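Local coordinates for pheromone cOB1/lipoprotein, YaeC family (Enterococcus faecalis, PDB 4EF1) that binds selenomethionine in its pocket, probably serves as the methionine-binding lipoprotein of an uptake system, and probably also yields pheromone cOB1 from its precursor, at residues 99-110 and 147-158. Sequence-based numbering, arbitrary orientation.
Sequences IPDGSTIYVSSS and TKKLKFNHESDP
The side chain of Asn-153 lies over one face of the Tyr-106 ring: CB sits 3.9 Å from the ring centroid, a CH-pi contact, and the amide stacks at 14° to the ring plane. With CG anti to the backbone N (chi1 -177°), the amide extends across the CD2-CE2 side, while OD1 accepts from Glu-155 N in an Asx turn. Thr-104 CG2 packs 3.7 Å from Asn-153 CB on this same sheet face. On the reverse face Ile-105 CB meets Phe-152 CD1 at 3.9 Å, and Ile-105 CG1 lies 4.0 Å from Leu-150 CD1. Between the faces a parallel ladder, including Ile-105 N to Lys-151 O and Asn-153 N to Ile-105 O, joins edge strand 151-156 to strand 104-108 in the mixed sheet of one lobe of a periplasmic-binding-protein-like fold. Where the strands part, water 1 accepts from Ser-156 N; beyond, the Ser-110 side chain is about 5 Å from the bound selenomethionine. In the loops leading into the strands, both lysines bend at chi4 toward carbonyls: Lys-148 NZ reaches Ile-99 O (2.7 Å) and also Gln-97 O, and Lys-151 NZ takes an in-plane lone pair of Gly-102 O (2.7 Å). Asp-101 OD1, 4.3 Å from Lys-148 NZ, is too far for a salt bridge but probably adds a weak electrostatic pull.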
loop_
_atom_site.group_PDB
_atom_site.type_symbol
_atom_site.label_atom_id
_atom_site.label_comp_id
_atom_site.label_asym_id
_atom_site.label_seq_id
_atom_site.Cartn_x
_atom_site.Cartn_y
_atom_site.Cartn_z
ATOM N N ILE A 99 -18.628 -8.470 15.611
ATOM C CA ILE A 99 -19.221 -7.221 15.090
ATOM C C ILE A 99 -20.767 -7.297 15.006
ATOM O O ILE A 99 -21.319 -8.247 14.429
ATOM C CB ILE A 99 -18.571 -6.830 13.718
ATOM C CG1 ILE A 99 -17.131 -6.361 13.932
ATOM C CG2 ILE A 99 -19.319 -5.759 12.984
ATOM C CD1 ILE A 99 -16.324 -6.171 12.664
ATOM N N PRO A 100 -21.470 -6.315 15.619
ATOM C CA PRO A 100 -22.919 -6.312 15.561
ATOM C C PRO A 100 -23.460 -6.137 14.164
ATOM O O PRO A 100 -22.827 -5.486 13.325
ATOM C CB PRO A 100 -23.302 -5.121 16.443
ATOM C CG PRO A 100 -22.150 -4.955 17.390
ATOM C CD PRO A 100 -20.946 -5.338 16.595
ATOM N N ASP A 101 -24.648 -6.664 13.923
ATOM C CA ASP A 101 -25.311 -6.442 12.653
ATOM C C ASP A 101 -25.507 -4.938 12.432
ATOM O O ASP A 101 -25.729 -4.176 13.385
ATOM C CB ASP A 101 -26.670 -7.131 12.562
ATOM C CG ASP A 101 -26.578 -8.661 12.442
ATOM O OD1 ASP A 101 -25.463 -9.244 12.584
ATOM O OD2 ASP A 101 -27.659 -9.247 12.194
ATOM N N GLY A 102 -25.395 -4.511 11.192
ATOM C CA GLY A 102 -25.560 -3.110 10.868
ATOM C C GLY A 102 -24.428 -2.186 11.239
ATOM O O GLY A 102 -24.572 -0.971 11.116
ATOM N N SER A 103 -23.299 -2.741 11.676
ATOM C CA SER A 103 -22.141 -1.953 11.986
ATOM C C SER A 103 -21.578 -1.354 10.684
ATOM O O SER A 103 -21.748 -1.913 9.599
ATOM C CB SER A 103 -21.058 -2.807 12.682
ATOM O OG SER A 103 -21.474 -3.267 13.957
ATOM N N THR A 104 -20.909 -0.218 10.831
ATOM C CA THR A 104 -20.223 0.459 9.749
ATOM C C THR A 104 -18.722 0.112 9.778
ATOM O O THR A 104 -18.057 0.228 10.827
ATOM C CB THR A 104 -20.426 1.989 9.828
ATOM O OG1 THR A 104 -21.841 2.282 9.876
ATOM C CG2 THR A 104 -19.727 2.740 8.635
ATOM N N ILE A 105 -18.220 -0.284 8.614
ATOM C CA ILE A 105 -16.819 -0.557 8.385
ATOM C C ILE A 105 -16.296 0.662 7.633
ATOM O O ILE A 105 -16.892 1.090 6.628
ATOM C CB ILE A 105 -16.625 -1.855 7.563
ATOM C CG1 ILE A 105 -17.300 -3.054 8.234
ATOM C CG2 ILE A 105 -15.129 -2.144 7.308
ATOM C CD1 ILE A 105 -16.767 -3.421 9.606
ATOM N N TYR A 106 -15.233 1.261 8.161
ATOM C CA TYR A 106 -14.602 2.456 7.592
ATOM C C TYR A 106 -13.390 2.083 6.747
ATOM O O TYR A 106 -12.495 1.358 7.207
ATOM C CB TYR A 106 -14.151 3.453 8.683
ATOM C CG TYR A 106 -15.257 4.321 9.218
ATOM C CD1 TYR A 106 -16.254 3.777 10.014
ATOM C CD2 TYR A 106 -15.323 5.716 8.924
ATOM C CE1 TYR A 106 -17.272 4.570 10.506
ATOM C CE2 TYR A 106 -16.364 6.492 9.401
ATOM C CZ TYR A 106 -17.315 5.920 10.207
ATOM O OH TYR A 106 -18.343 6.686 10.700
ATOM N N VAL A 107 -13.435 2.525 5.487
ATOM C CA VAL A 107 -12.347 2.300 4.534
ATOM C C VAL A 107 -12.025 3.656 3.905
ATOM O O VAL A 107 -12.859 4.582 3.945
ATOM C CB VAL A 107 -12.696 1.237 3.466
ATOM C CG1 VAL A 107 -13.046 -0.097 4.121
ATOM C CG2 VAL A 107 -13.800 1.726 2.535
ATOM N N SER A 108 -10.810 3.827 3.372
ATOM C CA SER A 108 -10.470 5.110 2.734
ATOM C C SER A 108 -11.273 5.334 1.430
ATOM O O SER A 108 -11.946 4.433 0.942
ATOM C CB SER A 108 -8.975 5.224 2.421
ATOM O OG SER A 108 -8.679 4.597 1.203
ATOM N N SER A 109 -11.182 6.539 0.884
ATOM C CA SER A 109 -11.786 6.892 -0.405
ATOM C C SER A 109 -11.027 6.347 -1.627
ATOM O O SER A 109 -11.461 6.575 -2.762
ATOM C CB SER A 109 -11.848 8.421 -0.516
ATOM O OG SER A 109 -10.537 8.945 -0.309
ATOM N N SER A 110 -9.919 5.642 -1.412
ATOM C CA SER A 110 -9.102 5.125 -2.490
ATOM C C SER A 110 -9.757 3.852 -3.019
ATOM O O SER A 110 -9.664 2.795 -2.405
ATOM C CB SER A 110 -7.655 4.874 -2.043
ATOM O OG SER A 110 -6.831 4.404 -3.118
ATOM N N THR A 147 -24.106 -11.069 5.506
ATOM C CA THR A 147 -24.708 -11.770 6.645
ATOM C C THR A 147 -25.000 -10.836 7.825
ATOM O O THR A 147 -26.068 -10.910 8.426
ATOM C CB THR A 147 -23.833 -12.963 7.073
ATOM O OG1 THR A 147 -23.657 -13.831 5.940
ATOM C CG2 THR A 147 -24.440 -13.729 8.245
ATOM N N LYS A 148 -24.059 -9.953 8.131
ATOM C CA LYS A 148 -24.226 -9.006 9.244
ATOM C C LYS A 148 -24.830 -7.654 8.805
ATOM O O LYS A 148 -24.917 -6.752 9.602
ATOM C CB LYS A 148 -22.867 -8.800 9.966
ATOM C CG LYS A 148 -22.437 -9.994 10.768
ATOM C CD LYS A 148 -21.087 -9.716 11.432
ATOM C CE LYS A 148 -20.751 -10.768 12.453
ATOM N NZ LYS A 148 -21.652 -10.830 13.633
ATOM N N LYS A 149 -25.257 -7.531 7.549
ATOM C CA LYS A 149 -25.801 -6.295 7.005
ATOM C C LYS A 149 -24.882 -5.113 7.302
ATOM O O LYS A 149 -25.315 -4.057 7.726
ATOM C CB LYS A 149 -27.241 -6.055 7.497
ATOM C CG LYS A 149 -28.199 -7.194 7.084
ATOM C CD LYS A 149 -29.285 -7.500 8.111
ATOM C CE LYS A 149 -30.371 -8.474 7.623
ATOM N NZ LYS A 149 -31.032 -9.156 8.781
ATOM N N LEU A 150 -23.601 -5.310 7.013
ATOM C CA LEU A 150 -22.610 -4.311 7.238
ATOM C C LEU A 150 -22.799 -3.108 6.324
ATOM O O LEU A 150 -23.266 -3.225 5.168
ATOM C CB LEU A 150 -21.204 -4.905 7.109
ATOM C CG LEU A 150 -20.781 -5.970 8.094
ATOM C CD1 LEU A 150 -19.379 -6.477 7.738
ATOM C CD2 LEU A 150 -20.832 -5.450 9.527
ATOM N N LYS A 151 -22.520 -1.946 6.898
ATOM C CA LYS A 151 -22.518 -0.698 6.186
ATOM C C LYS A 151 -21.084 -0.321 5.932
ATOM O O LYS A 151 -20.140 -0.711 6.691
ATOM C CB LYS A 151 -23.224 0.400 6.994
ATOM C CG LYS A 151 -24.699 0.151 7.288
ATOM C CD LYS A 151 -25.226 1.162 8.312
ATOM C CE LYS A 151 -26.622 0.829 8.786
ATOM N NZ LYS A 151 -26.680 -0.422 9.588
ATOM N N PHE A 152 -20.871 0.457 4.880
ATOM C CA PHE A 152 -19.508 0.917 4.552
ATOM C C PHE A 152 -19.403 2.445 4.426
ATOM O O PHE A 152 -20.139 3.054 3.688
ATOM C CB PHE A 152 -19.030 0.235 3.267
ATOM C CG PHE A 152 -19.015 -1.266 3.369
ATOM C CD1 PHE A 152 -17.867 -1.926 3.826
ATOM C CD2 PHE A 152 -20.132 -2.010 3.063
ATOM C CE1 PHE A 152 -17.831 -3.315 3.921
ATOM C CE2 PHE A 152 -20.121 -3.397 3.181
ATOM C CZ PHE A 152 -18.963 -4.042 3.608
ATOM N N ASN A 153 -18.451 3.034 5.141
ATOM C CA ASN A 153 -18.121 4.452 4.954
ATOM C C ASN A 153 -16.753 4.545 4.277
ATOM O O ASN A 153 -15.731 4.101 4.853
ATOM C CB ASN A 153 -18.130 5.174 6.277
ATOM C CG ASN A 153 -17.869 6.667 6.156
ATOM O OD1 ASN A 153 -16.889 7.096 5.556
ATOM N ND2 ASN A 153 -18.738 7.447 6.751
ATOM N N HIS A 154 -16.752 5.111 3.059
ATOM C CA HIS A 154 -15.524 5.277 2.239
ATOM C C HIS A 154 -15.225 6.735 1.901
ATOM O O HIS A 154 -14.720 7.064 0.821
ATOM C CB HIS A 154 -15.643 4.408 0.991
ATOM C CG HIS A 154 -16.877 4.693 0.147
ATOM N ND1 HIS A 154 -17.019 5.812 -0.574
ATOM C CD2 HIS A 154 -18.031 3.951 -0.060
ATOM C CE1 HIS A 154 -18.206 5.785 -1.229
ATOM N NE2 HIS A 154 -18.816 4.648 -0.938
ATOM N N GLU A 155 -15.492 7.631 2.844
ATOM C CA GLU A 155 -15.348 9.081 2.620
ATOM C C GLU A 155 -13.960 9.646 2.962
ATOM O O GLU A 155 -13.566 10.624 2.386
ATOM C CB GLU A 155 -16.374 9.818 3.473
ATOM C CG GLU A 155 -17.800 9.409 3.225
ATOM C CD GLU A 155 -18.233 9.733 1.817
ATOM O OE1 GLU A 155 -18.253 10.932 1.471
ATOM O OE2 GLU A 155 -18.564 8.806 1.064
ATOM N N SER A 156 -13.242 9.042 3.905
ATOM C CA SER A 156 -12.016 9.619 4.424
ATOM C C SER A 156 -10.725 9.298 3.662
ATOM O O SER A 156 -10.574 8.244 3.063
ATOM C CB SER A 156 -11.860 9.217 5.905
ATOM O OG SER A 156 -12.877 9.850 6.663
ATOM N N ASP A 157 -9.779 10.228 3.726
ATOM C CA ASP A 157 -8.479 10.065 3.087
ATOM C C ASP A 157 -7.691 8.952 3.748
ATOM O O ASP A 157 -7.801 8.751 4.945
ATOM C CB ASP A 157 -7.617 11.349 3.176
ATOM C CG ASP A 157 -8.211 12.534 2.413
ATOM O OD1 ASP A 157 -9.084 12.364 1.534
ATOM O OD2 ASP A 157 -7.783 13.668 2.731
ATOM N N PRO A 158 -6.875 8.220 2.963
ATOM C CA PRO A 158 -6.025 7.215 3.511
ATOM C C PRO A 158 -5.137 7.644 4.700
ATOM O O PRO A 158 -4.937 6.853 5.635
ATOM C CB PRO A 158 -5.138 6.838 2.316
ATOM C CG PRO A 158 -6.004 7.035 1.137
ATOM C CD PRO A 158 -6.836 8.230 1.477
HETATM O O HOH W 1 -13.765 6.531 5.575
HETATM O O HOH W 2 -11.355 11.342 0.928
#